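PDB 2EVE: hypothetical protein PSPTO5229 from Pseudomonas syringae pv. tomato str. DC3000, which is of unknown function but has the EVE fold, akin to PUA and ASCH domains, and so may bind RNA or modified nucleic acid. Local coordinates for residues 63-68 against 97-102; 74-79 against 87-92; 112-117 against 143-148. All coordinates share one frame; numbering follows the deposited sequence.

Interaction 1 of 3, residues 63-68 against 97-102; sequences GKIVKT and LDIGFV
The carbonyl oxygen of Asp98 is gripped by two successive backbone amides, Val66 N at 2.9 Å and Lys67 N at 3.2 Å, both reaching it from the same face of its carbonyl plane. Two residues set against one define a classic beta bulge, which shifts the antiparallel register by one just where strand 58-71 turns a corner. Asp98 N returns a bond to Lys67 O, and before the bulge Lys64 and Gly100 form a regular hydrogen-bonded pair, with Gly100 N to Lys64 O at 2.7 Å.

The bulge brings Val66 CG2 to 3.3 Å from Asp98 CB, while CG1 of the same valine leans over the backbone of Gly100. Lys67 runs alongside Asp98, its CD 3.0 Å from Asp98 OD2; the charged ends stay beyond salt-bridge distance, and Asp98 OD1 bonds instead to the hydroxyl of Tyr70. With CG wedged between its own N and carbonyl carbon (chi1 66°), Lys64 lays its stem against Val102 CG2, and its NZ reaches Phe101 O through a water.

Ile65 CD1 sits on the other face of the sheet, 3.9 Å from Ile99 CG2 and close to Leu97 CD1. That apolar face also meets Phe47 of strand 46-51, Trp26 of strand 23-26 and Leu18 of helix 15-21, and the two neighbouring strands continue the sheet beyond this pair.

Interaction 2 of 3, residues 74-79 against 87-92; sequences TALDPD and ATTEKN
Apolar contacts carry most of this meeting of two irregular segments, and Leu76 supplies the larger part. Its two methyls divide the work: CD2 lies 3.5 Å from Thr88 C and also touches Ala87 CB, whereas CD1 meets Thr89 CG2 at 3.7 Å, the two side chains crossing at about a right angle. The leucine CG is turned anti to its carbonyl carbon (chi1 -52°), which carries the branch out to the 87-89 backbone. Beside it, Ala75 CB and Ala87 CB face one another at 4.1 Å.

Mixed contacts come from Asn92, whose carboxamide lies against Ala75 CB, with OD1 3.7 Å away and ND2 slightly farther; ND2 also approaches Leu76 CG. Its polar atoms are used outside the two segments, OD1 accepting from Trp94 N and ND2 donating to the carbonyl of Asp72. These bonds probably hold the amide's rotation, and the same two atoms lie in van der Waals contact with the alanine methyl.

Hydrogen bonds act within each segment and none joins them. Thr88 N donates to Lys91 O at 2.9 Å, and weak bonds from Lys91 N to Thr88 O and Thr88 OG1 close a type I beta turn over 88-91. In the other segment Asp77 N bonds to Thr74 O. Asp79 N meets Asp77 OD1 at 3.0 Å from above the carboxylate plane, closing an Asx turn. Together they belong to a long surface excursion between strands 58-71 and 95-110 of the EVE domain, with a turn in each segment, folded back on itself through Leu76 and the two alanines.

Interaction 3 of 3, residues 112-117 against 143-148; sequences GYLKQQ and AAILAL
Two helices at one end of the EVE domain meet here, the short helix 111-115 that directly follows strand 95-110 and the C-terminal helix 139-149. Leu148 is the hub, reaching across with both methyls. Its CD1 lies 3.6 Å from Gln117 CG and 3.9 Å from Leu114 CD2, while CD2 comes up obliquely to the Tyr113 ring, 3.7 Å from CZ and nearer still to the hydroxyl oxygen. Tyrosine and leucine slide past each other in opposite directions; the ring is put there by a CG anti to the backbone N (chi1 -178°).

Deeper in, Leu114 CD2 makes a looser contact with Ile145 CG1 at 4.4 Å. Leu120, from a loop, and Ile59, on strand 58-71, touch both of these side chains, linking the helix pair to the sheet.

No hydrogen bond crosses the contact; that of Gln117 lies within 112-117 and holds its side chain against Leu148. Gln117 bends at chi2 (-52°), folding its amide back toward the carbonyl of Tyr113, and OE1 lies against Leu148 CD2. Two donors hold Tyr113 O from opposite faces of its carbonyl plane, Gln116 N and Gln117 NE2, the latter bond 2.9 Å long and nearly straight at 173°.

Overall arrangement
Followed from the N terminus, the chain first enters interaction 1 on strand 58-71, leaves the sheet into a long loop, and returns on strand 95-110, where residues 97-102 close the excursion. Interaction 2 is nested inside that loop, joining 74-79 to 87-92 and so closing a smaller loop within it; its centre lies about 22 Å from that of interaction 1. Strand 95-110 then leads directly into helix 111-115, which opens interaction 3, and the C-terminal helix 139-149, which follows strand 134-137 in the chain, closes it. Interactions 2 and 3 lie on opposite sides of the chain's centre, their centres about 38 Å apart, and the sheet containing interaction 1 connects the two ends.

Interaction 1 of 3, residues 63-68 against 97-102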
ATOM      1  N   GLY A  63      -6.117   1.938   5.829  1.00 10.85           N
ATOM      2  CA  GLY A  63      -5.158   2.726   6.582  1.00  9.79           C
ATOM      3  C   GLY A  63      -5.271   4.171   6.134  1.00  9.35           C
ATOM      4  O   GLY A  63      -6.014   4.468   5.201  1.00 10.01           O
ATOM      5  N   LYS A  64      -4.555   5.075   6.793  1.00 10.18           N
ATOM      6  CA  LYS A  64      -4.591   6.483   6.418  1.00 10.11           C
ATOM      7  C   LYS A  64      -3.181   7.050   6.452  1.00 10.00           C
ATOM      8  O   LYS A  64      -2.297   6.507   7.114  1.00 10.77           O
ATOM      9  CB  LYS A  64      -5.493   7.278   7.372  1.00 10.82           C
ATOM     10  CG  LYS A  64      -4.981   7.354   8.802  1.00 13.56           C
ATOM     11  CD  LYS A  64      -5.993   8.053   9.700  1.00 16.01           C
ATOM     12  CE  LYS A  64      -5.498   8.134  11.133  1.00 20.45           C
ATOM     13  NZ  LYS A  64      -6.514   8.757  12.024  1.00 22.61           N
ATOM     14  N   ILE A  65      -2.968   8.142   5.730  1.00  9.64           N
ATOM     15  CA  ILE A  65      -1.651   8.760   5.699  1.00 10.09           C
ATOM     16  C   ILE A  65      -1.536   9.775   6.829  1.00 10.01           C
ATOM     17  O   ILE A  65      -2.338  10.700   6.925  1.00 11.04           O
ATOM     18  CB  ILE A  65      -1.414   9.465   4.352  1.00 10.78           C
ATOM     19  CG1 ILE A  65      -1.600   8.461   3.204  1.00 12.47           C
ATOM     20  CG2 ILE A  65      -0.032  10.101   4.328  1.00 12.76           C
ATOM     21  CD1 ILE A  65      -0.783   7.181   3.343  1.00 13.03           C
ATOM     22  N   VAL A  66      -0.541   9.601   7.692  1.00 10.23           N
ATOM     23  CA  VAL A  66      -0.365  10.524   8.806  1.00 12.26           C
ATOM     24  C   VAL A  66       0.784  11.498   8.582  1.00 12.99           C
ATOM     25  O   VAL A  66       0.769  12.610   9.108  1.00 14.83           O
ATOM     26  CB  VAL A  66      -0.169   9.760  10.133  1.00 15.95           C
ATOM     27  CG1 VAL A  66      -1.351   8.834  10.367  1.00 14.65           C
ATOM     28  CG2 VAL A  66       1.121   8.978  10.103  1.00 17.44           C
ATOM     29  N   LYS A  67       1.778  11.085   7.804  1.00 11.46           N
ATOM     30  CA  LYS A  67       2.912  11.953   7.490  1.00 12.56           C
ATOM     31  C   LYS A  67       3.296  11.723   6.031  1.00 10.15           C
ATOM     32  O   LYS A  67       3.501  10.584   5.615  1.00  9.79           O
ATOM     33  CB  LYS A  67       4.093  11.640   8.405  1.00 14.09           C
ATOM     34  CG  LYS A  67       5.274  12.572   8.234  1.00 18.74           C
ATOM     35  CD  LYS A  67       6.319  12.266   9.292  1.00 22.10           C
ATOM     36  CE  LYS A  67       7.514  13.182   9.193  1.00 23.96           C
ATOM     37  NZ  LYS A  67       8.469  12.894  10.297  1.00 26.63           N
ATOM     38  N   THR A  68       3.389  12.801   5.257  1.00  9.61           N
ATOM     39  CA  THR A  68       3.722  12.685   3.845  1.00 10.34           C
ATOM     40  C   THR A  68       5.154  12.216   3.609  1.00  9.91           C
ATOM     41  O   THR A  68       5.984  12.187   4.523  1.00  9.56           O
ATOM     42  CB  THR A  68       3.475  14.014   3.078  1.00 10.55           C
ATOM     43  OG1 THR A  68       4.289  15.057   3.629  1.00 12.02           O
ATOM     44  CG2 THR A  68       2.000  14.416   3.168  1.00 14.07           C
ATOM     45  N   LEU A  97       6.776   6.884   4.115  1.00 10.22           N
ATOM     46  CA  LEU A  97       5.822   7.785   4.734  1.00 10.96           C
ATOM     47  C   LEU A  97       5.223   7.085   5.934  1.00 12.43           C
ATOM     48  O   LEU A  97       5.401   5.884   6.104  1.00 12.55           O
ATOM     49  CB  LEU A  97       4.744   8.221   3.731  1.00 16.78           C
ATOM     50  CG  LEU A  97       3.995   7.199   2.870  1.00 17.52           C
ATOM     51  CD1 LEU A  97       3.110   6.319   3.733  1.00 23.01           C
ATOM     52  CD2 LEU A  97       3.159   7.961   1.850  1.00 20.52           C
ATOM     53  N   ASP A  98       4.546   7.839   6.790  1.00  9.97           N
ATOM     54  CA  ASP A  98       3.940   7.236   7.964  1.00 10.04           C
ATOM     55  C   ASP A  98       2.452   7.043   7.741  1.00 10.08           C
ATOM     56  O   ASP A  98       1.777   7.917   7.193  1.00 10.22           O
ATOM     57  CB  ASP A  98       4.159   8.105   9.204  1.00 11.39           C
ATOM     58  CG  ASP A  98       5.626   8.297   9.538  1.00 14.06           C
ATOM     59  OD1 ASP A  98       6.437   7.388   9.258  1.00 17.70           O
ATOM     60  OD2 ASP A  98       5.962   9.361  10.097  1.00 18.02           O
ATOM     61  N   ILE A  99       1.950   5.890   8.169  1.00  9.84           N
ATOM     62  CA  ILE A  99       0.539   5.564   8.022  1.00 10.17           C
ATOM     63  C   ILE A  99      -0.101   5.244   9.368  1.00 10.46           C
ATOM     64  O   ILE A  99       0.586   4.958  10.348  1.00 10.72           O
ATOM     65  CB  ILE A  99       0.333   4.345   7.108  1.00 10.99           C
ATOM     66  CG1 ILE A  99       0.995   3.110   7.728  1.00 16.86           C
ATOM     67  CG2 ILE A  99       0.915   4.625   5.727  1.00 12.43           C
ATOM     68  CD1 ILE A  99       0.390   1.806   7.277  1.00 19.69           C
ATOM     69  N   GLY A 100      -1.428   5.294   9.399  1.00  9.65           N
ATOM     70  CA  GLY A 100      -2.153   4.998  10.618  1.00  9.70           C
ATOM     71  C   GLY A 100      -3.281   4.012  10.378  1.00 10.31           C
ATOM     72  O   GLY A 100      -3.769   3.872   9.254  1.00 10.53           O
ATOM     73  N   PHE A 101      -3.704   3.328  11.435  1.00  9.23           N
ATOM     74  CA  PHE A 101      -4.775   2.347  11.319  1.00  9.89           C
ATOM     75  C   PHE A 101      -6.151   2.983  11.188  1.00  9.79           C
ATOM     76  O   PHE A 101      -6.450   3.990  11.832  1.00 10.87           O
ATOM     77  CB  PHE A 101      -4.771   1.409  12.533  1.00 10.62           C
ATOM     78  CG  PHE A 101      -5.866   0.378  12.511  1.00 12.13           C
ATOM     79  CD1 PHE A 101      -7.005   0.531  13.296  1.00 10.53           C
ATOM     80  CD2 PHE A 101      -5.756  -0.748  11.702  1.00 11.35           C
ATOM     81  CE1 PHE A 101      -8.025  -0.427  13.277  1.00 12.20           C
ATOM     82  CE2 PHE A 101      -6.765  -1.712  11.673  1.00 12.87           C
ATOM     83  CZ  PHE A 101      -7.902  -1.550  12.463  1.00 11.15           C
ATOM     84  N   VAL A 102      -6.978   2.403  10.325  1.00 11.28           N
ATOM     85  CA  VAL A 102      -8.339   2.882  10.144  1.00 11.69           C
ATOM     86  C   VAL A 102      -9.322   1.739  10.391  1.00 12.41           C
ATOM     87  O   VAL A 102     -10.215   1.862  11.225  1.00 12.39           O
ATOM     88  CB  VAL A 102      -8.569   3.477   8.727  1.00 10.59           C
ATOM     89  CG1 VAL A 102     -10.045   3.819   8.543  1.00 13.37           C
ATOM     90  CG2 VAL A 102      -7.728   4.735   8.547  1.00 12.65           C
TER
HETATM   91  O   HOH W   1      -8.166   6.285  12.327  1.00 34.91           O

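Interaction 2 of 3, residues 74-79 against 87-92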
ATOM      1  N   THR A  74      15.459   3.138   5.066  1.00 11.64           N
ATOM      2  CA  THR A  74      15.883   1.764   4.802  1.00 10.77           C
ATOM      3  C   THR A  74      16.850   1.659   3.624  1.00 11.66           C
ATOM      4  O   THR A  74      17.654   0.733   3.563  1.00 11.92           O
ATOM      5  CB  THR A  74      14.681   0.816   4.549  1.00 12.39           C
ATOM      6  OG1 THR A  74      13.958   1.231   3.382  1.00 10.69           O
ATOM      7  CG2 THR A  74      13.753   0.804   5.757  1.00 12.39           C
ATOM      8  N   ALA A  75      16.781   2.606   2.694  1.00 11.72           N
ATOM      9  CA  ALA A  75      17.668   2.579   1.535  1.00 12.00           C
ATOM     10  C   ALA A  75      19.126   2.728   1.952  1.00 13.27           C
ATOM     11  O   ALA A  75      20.025   2.213   1.289  1.00 13.40           O
ATOM     12  CB  ALA A  75      17.294   3.690   0.559  1.00 12.65           C
ATOM     13  N   LEU A  76      19.356   3.424   3.061  1.00 13.30           N
ATOM     14  CA  LEU A  76      20.712   3.655   3.554  1.00 15.62           C
ATOM     15  C   LEU A  76      21.159   2.640   4.598  1.00 16.76           C
ATOM     16  O   LEU A  76      22.266   2.737   5.128  1.00 18.99           O
ATOM     17  CB  LEU A  76      20.812   5.057   4.156  1.00 17.79           C
ATOM     18  CG  LEU A  76      20.332   6.214   3.277  1.00 20.12           C
ATOM     19  CD1 LEU A  76      20.466   7.517   4.048  1.00 20.90           C
ATOM     20  CD2 LEU A  76      21.135   6.260   1.989  1.00 21.05           C
ATOM     21  N   ASP A  77      20.305   1.667   4.889  1.00 15.26           N
ATOM     22  CA  ASP A  77      20.618   0.654   5.889  1.00 16.02           C
ATOM     23  C   ASP A  77      21.075  -0.664   5.264  1.00 16.28           C
ATOM     24  O   ASP A  77      20.265  -1.424   4.742  1.00 16.10           O
ATOM     25  CB  ASP A  77      19.387   0.419   6.766  1.00 16.55           C
ATOM     26  CG  ASP A  77      19.648  -0.551   7.896  1.00 17.72           C
ATOM     27  OD1 ASP A  77      20.804  -0.999   8.043  1.00 19.59           O
ATOM     28  OD2 ASP A  77      18.694  -0.862   8.637  1.00 19.10           O
ATOM     29  N   PRO A  78      22.385  -0.953   5.321  1.00 18.64           N
ATOM     30  CA  PRO A  78      22.941  -2.185   4.754  1.00 19.17           C
ATOM     31  C   PRO A  78      22.288  -3.455   5.293  1.00 19.91           C
ATOM     32  O   PRO A  78      22.289  -4.494   4.629  1.00 21.27           O
ATOM     33  CB  PRO A  78      24.421  -2.094   5.125  1.00 20.81           C
ATOM     34  CG  PRO A  78      24.671  -0.617   5.110  1.00 21.44           C
ATOM     35  CD  PRO A  78      23.461  -0.096   5.848  1.00 19.48           C
ATOM     36  N   ASP A  79      21.724  -3.364   6.494  1.00 19.74           N
ATOM     37  CA  ASP A  79      21.079  -4.507   7.131  1.00 19.76           C
ATOM     38  C   ASP A  79      19.623  -4.680   6.721  1.00 18.67           C
ATOM     39  O   ASP A  79      18.993  -5.687   7.050  1.00 19.91           O
ATOM     40  CB  ASP A  79      21.171  -4.378   8.651  1.00 22.68           C
ATOM     41  CG  ASP A  79      22.572  -4.621   9.164  1.00 25.33           C
ATOM     42  OD1 ASP A  79      23.078  -5.745   8.969  1.00 27.11           O
ATOM     43  OD2 ASP A  79      23.164  -3.694   9.751  1.00 27.41           O
ATOM     44  N   ALA A  87      22.156   4.549  -3.138  1.00 19.75           N
ATOM     45  CA  ALA A  87      21.590   5.697  -2.435  1.00 18.97           C
ATOM     46  C   ALA A  87      22.558   6.287  -1.417  1.00 20.48           C
ATOM     47  O   ALA A  87      23.368   5.574  -0.824  1.00 19.55           O
ATOM     48  CB  ALA A  87      20.294   5.292  -1.738  1.00 20.64           C
ATOM     49  N   THR A  88      22.471   7.600  -1.227  1.00 21.02           N
ATOM     50  CA  THR A  88      23.310   8.302  -0.262  1.00 23.00           C
ATOM     51  C   THR A  88      22.419   9.237   0.545  1.00 24.01           C
ATOM     52  O   THR A  88      21.285   9.520   0.152  1.00 22.17           O
ATOM     53  CB  THR A  88      24.415   9.139  -0.953  1.00 23.59           C
ATOM     54  OG1 THR A  88      23.822  10.234  -1.661  1.00 24.15           O
ATOM     55  CG2 THR A  88      25.204   8.277  -1.927  1.00 24.05           C
ATOM     56  N   THR A  89      22.929   9.710   1.675  1.00 26.30           N
ATOM     57  CA  THR A  89      22.169  10.610   2.534  1.00 28.85           C
ATOM     58  C   THR A  89      21.758  11.875   1.785  1.00 29.60           C
ATOM     59  O   THR A  89      20.679  12.419   2.018  1.00 31.37           O
ATOM     60  CB  THR A  89      22.987  11.013   3.776  1.00 29.44           C
ATOM     61  OG1 THR A  89      24.188  11.678   3.362  1.00 32.41           O
ATOM     62  CG2 THR A  89      23.353   9.783   4.595  1.00 29.93           C
ATOM     63  N   GLU A  90      22.620  12.331   0.881  1.00 30.02           N
ATOM     64  CA  GLU A  90      22.356  13.535   0.101  1.00 30.08           C
ATOM     65  C   GLU A  90      21.620  13.228  -1.200  1.00 28.97           C
ATOM     66  O   GLU A  90      21.065  14.122  -1.838  1.00 28.92           O
ATOM     67  CB  GLU A  90      23.671  14.257  -0.213  1.00 32.94           C
ATOM     68  CG  GLU A  90      24.421  14.758   1.017  1.00 35.75           C
ATOM     69  CD  GLU A  90      25.752  15.405   0.672  1.00 38.25           C
ATOM     70  OE1 GLU A  90      25.759  16.375  -0.119  1.00 39.86           O
ATOM     71  OE2 GLU A  90      26.792  14.948   1.193  1.00 39.37           O
ATOM     72  N   LYS A  91      21.621  11.958  -1.591  1.00 26.76           N
ATOM     73  CA  LYS A  91      20.953  11.539  -2.815  1.00 24.77           C
ATOM     74  C   LYS A  91      20.241  10.210  -2.616  1.00 20.92           C
ATOM     75  O   LYS A  91      20.780   9.149  -2.934  1.00 19.60           O
ATOM     76  CB  LYS A  91      21.964  11.414  -3.955  1.00 26.68           C
ATOM     77  CG  LYS A  91      21.348  11.012  -5.283  1.00 31.06           C
ATOM     78  CD  LYS A  91      20.329  12.040  -5.745  1.00 33.35           C
ATOM     79  CE  LYS A  91      19.734  11.656  -7.089  1.00 35.43           C
ATOM     80  NZ  LYS A  91      20.786  11.543  -8.141  1.00 37.15           N
ATOM     81  N   ASN A  92      19.025  10.281  -2.088  1.00 18.02           N
ATOM     82  CA  ASN A  92      18.220   9.092  -1.837  1.00 16.13           C
ATOM     83  C   ASN A  92      17.060   9.094  -2.830  1.00 14.28           C
ATOM     84  O   ASN A  92      16.188   9.958  -2.775  1.00 16.22           O
ATOM     85  CB  ASN A  92      17.678   9.127  -0.412  1.00 14.36           C
ATOM     86  CG  ASN A  92      17.074   7.807   0.011  1.00 12.54           C
ATOM     87  OD1 ASN A  92      16.648   7.007  -0.823  1.00 11.95           O
ATOM     88  ND2 ASN A  92      17.021   7.577   1.319  1.00 12.21           N
TER

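Interaction 3 of 3, residues 112-117 against 143-148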
ATOM      1  N   GLY A 112      -9.131 -12.675  -6.678  1.00 17.16           N
ATOM      2  CA  GLY A 112     -10.026 -13.259  -7.663  1.00 18.06           C
ATOM      3  C   GLY A 112     -11.410 -12.644  -7.602  1.00 17.26           C
ATOM      4  O   GLY A 112     -12.047 -12.408  -8.632  1.00 16.93           O
ATOM      5  N   TYR A 113     -11.872 -12.379  -6.384  1.00 18.77           N
ATOM      6  CA  TYR A 113     -13.184 -11.787  -6.156  1.00 18.73           C
ATOM      7  C   TYR A 113     -13.234 -10.361  -6.705  1.00 18.18           C
ATOM      8  O   TYR A 113     -14.228  -9.946  -7.306  1.00 16.43           O
ATOM      9  CB  TYR A 113     -13.490 -11.806  -4.654  1.00 20.69           C
ATOM     10  CG  TYR A 113     -14.844 -11.254  -4.266  1.00 23.25           C
ATOM     11  CD1 TYR A 113     -15.990 -11.582  -4.990  1.00 23.94           C
ATOM     12  CD2 TYR A 113     -14.983 -10.426  -3.154  1.00 25.24           C
ATOM     13  CE1 TYR A 113     -17.242 -11.098  -4.614  1.00 26.69           C
ATOM     14  CE2 TYR A 113     -16.228  -9.937  -2.768  1.00 27.39           C
ATOM     15  CZ  TYR A 113     -17.352 -10.275  -3.502  1.00 27.43           C
ATOM     16  OH  TYR A 113     -18.581  -9.784  -3.125  1.00 31.47           O
ATOM     17  N   LEU A 114     -12.154  -9.613  -6.505  1.00 16.14           N
ATOM     18  CA  LEU A 114     -12.082  -8.241  -6.992  1.00 15.28           C
ATOM     19  C   LEU A 114     -12.053  -8.205  -8.519  1.00 14.59           C
ATOM     20  O   LEU A 114     -12.605  -7.294  -9.132  1.00 15.36           O
ATOM     21  CB  LEU A 114     -10.838  -7.548  -6.426  1.00 15.05           C
ATOM     22  CG  LEU A 114     -10.809  -7.383  -4.903  1.00 13.64           C
ATOM     23  CD1 LEU A 114      -9.433  -6.916  -4.450  1.00 14.69           C
ATOM     24  CD2 LEU A 114     -11.879  -6.381  -4.482  1.00 15.80           C
ATOM     25  N   LYS A 115     -11.413  -9.196  -9.132  1.00 16.64           N
ATOM     26  CA  LYS A 115     -11.333  -9.250 -10.590  1.00 16.83           C
ATOM     27  C   LYS A 115     -12.697  -9.507 -11.230  1.00 18.09           C
ATOM     28  O   LYS A 115     -12.883  -9.277 -12.423  1.00 20.06           O
ATOM     29  CB  LYS A 115     -10.341 -10.333 -11.032  1.00 17.20           C
ATOM     30  CG  LYS A 115      -8.884  -9.988 -10.765  1.00 18.83           C
ATOM     31  CD  LYS A 115      -7.953 -11.088 -11.257  1.00 18.94           C
ATOM     32  CE  LYS A 115      -6.493 -10.719 -11.039  1.00 20.99           C
ATOM     33  NZ  LYS A 115      -5.573 -11.809 -11.478  1.00 21.87           N
ATOM     34  N   GLN A 116     -13.651  -9.979 -10.435  1.00 18.60           N
ATOM     35  CA  GLN A 116     -14.990 -10.251 -10.941  1.00 19.74           C
ATOM     36  C   GLN A 116     -15.856  -8.993 -10.959  1.00 20.03           C
ATOM     37  O   GLN A 116     -16.986  -9.019 -11.447  1.00 20.72           O
ATOM     38  CB  GLN A 116     -15.670 -11.322 -10.085  1.00 22.06           C
ATOM     39  CG  GLN A 116     -15.013 -12.690 -10.158  1.00 24.70           C
ATOM     40  CD  GLN A 116     -15.633 -13.684  -9.194  1.00 27.12           C
ATOM     41  OE1 GLN A 116     -15.329 -14.877  -9.231  1.00 30.41           O
ATOM     42  NE2 GLN A 116     -16.505 -13.195  -8.320  1.00 26.68           N
ATOM     43  N   GLN A 117     -15.324  -7.892 -10.434  1.00 19.03           N
ATOM     44  CA  GLN A 117     -16.063  -6.635 -10.376  1.00 18.51           C
ATOM     45  C   GLN A 117     -15.810  -5.747 -11.592  1.00 19.63           C
ATOM     46  O   GLN A 117     -14.695  -5.271 -11.805  1.00 17.95           O
ATOM     47  CB  GLN A 117     -15.688  -5.867  -9.105  1.00 17.00           C
ATOM     48  CG  GLN A 117     -15.702  -6.711  -7.835  1.00 16.39           C
ATOM     49  CD  GLN A 117     -17.001  -7.476  -7.659  1.00 18.28           C
ATOM     50  OE1 GLN A 117     -18.089  -6.912  -7.783  1.00 20.31           O
ATOM     51  NE2 GLN A 117     -16.893  -8.763  -7.355  1.00 16.74           N
ATOM     52  N   ALA A 143     -15.807   3.246  -3.308  1.00 11.86           N
ATOM     53  CA  ALA A 143     -17.167   2.968  -2.864  1.00 13.42           C
ATOM     54  C   ALA A 143     -17.578   1.548  -3.237  1.00 12.41           C
ATOM     55  O   ALA A 143     -18.252   0.865  -2.466  1.00 14.72           O
ATOM     56  CB  ALA A 143     -18.135   3.972  -3.482  1.00 14.84           C
ATOM     57  N   ALA A 144     -17.167   1.101  -4.421  1.00 13.70           N
ATOM     58  CA  ALA A 144     -17.506  -0.240  -4.879  1.00 12.34           C
ATOM     59  C   ALA A 144     -16.895  -1.304  -3.976  1.00 13.70           C
ATOM     60  O   ALA A 144     -17.538  -2.302  -3.654  1.00 13.86           O
ATOM     61  CB  ALA A 144     -17.032  -0.439  -6.316  1.00 12.34           C
ATOM     62  N   ILE A 145     -15.648  -1.092  -3.571  1.00 11.83           N
ATOM     63  CA  ILE A 145     -14.979  -2.051  -2.708  1.00 12.32           C
ATOM     64  C   ILE A 145     -15.594  -2.050  -1.310  1.00 12.03           C
ATOM     65  O   ILE A 145     -15.776  -3.108  -0.708  1.00 12.95           O
ATOM     66  CB  ILE A 145     -13.461  -1.766  -2.648  1.00 12.22           C
ATOM     67  CG1 ILE A 145     -12.844  -2.081  -4.015  1.00 13.66           C
ATOM     68  CG2 ILE A 145     -12.802  -2.612  -1.566  1.00 12.73           C
ATOM     69  CD1 ILE A 145     -11.420  -1.621  -4.187  1.00 13.50           C
ATOM     70  N   LEU A 146     -15.936  -0.873  -0.795  1.00 13.21           N
ATOM     71  CA  LEU A 146     -16.553  -0.807   0.526  1.00 13.86           C
ATOM     72  C   LEU A 146     -17.880  -1.565   0.510  1.00 15.55           C
ATOM     73  O   LEU A 146     -18.223  -2.250   1.473  1.00 16.78           O
ATOM     74  CB  LEU A 146     -16.795   0.644   0.953  1.00 14.92           C
ATOM     75  CG  LEU A 146     -15.581   1.511   1.290  1.00 14.89           C
ATOM     76  CD1 LEU A 146     -16.062   2.867   1.786  1.00 15.37           C
ATOM     77  CD2 LEU A 146     -14.722   0.835   2.354  1.00 14.31           C
ATOM     78  N   ALA A 147     -18.621  -1.444  -0.588  1.00 15.76           N
ATOM     79  CA  ALA A 147     -19.903  -2.128  -0.715  1.00 17.52           C
ATOM     80  C   ALA A 147     -19.716  -3.642  -0.740  1.00 18.31           C
ATOM     81  O   ALA A 147     -20.589  -4.387  -0.299  1.00 19.60           O
ATOM     82  CB  ALA A 147     -20.623  -1.665  -1.981  1.00 17.20           C
ATOM     83  N   LEU A 148     -18.578  -4.094  -1.261  1.00 20.12           N
ATOM     84  CA  LEU A 148     -18.291  -5.524  -1.325  1.00 21.31           C
ATOM     85  C   LEU A 148     -18.126  -6.116   0.069  1.00 22.87           C
ATOM     86  O   LEU A 148     -18.343  -7.308   0.271  1.00 21.91           O
ATOM     87  CB  LEU A 148     -17.023  -5.788  -2.142  1.00 23.10           C
ATOM     88  CG  LEU A 148     -17.129  -5.692  -3.663  1.00 24.82           C
ATOM     89  CD1 LEU A 148     -15.764  -5.977  -4.277  1.00 24.86           C
ATOM     90  CD2 LEU A 148     -18.161  -6.692  -4.180  1.00 24.72           C
TER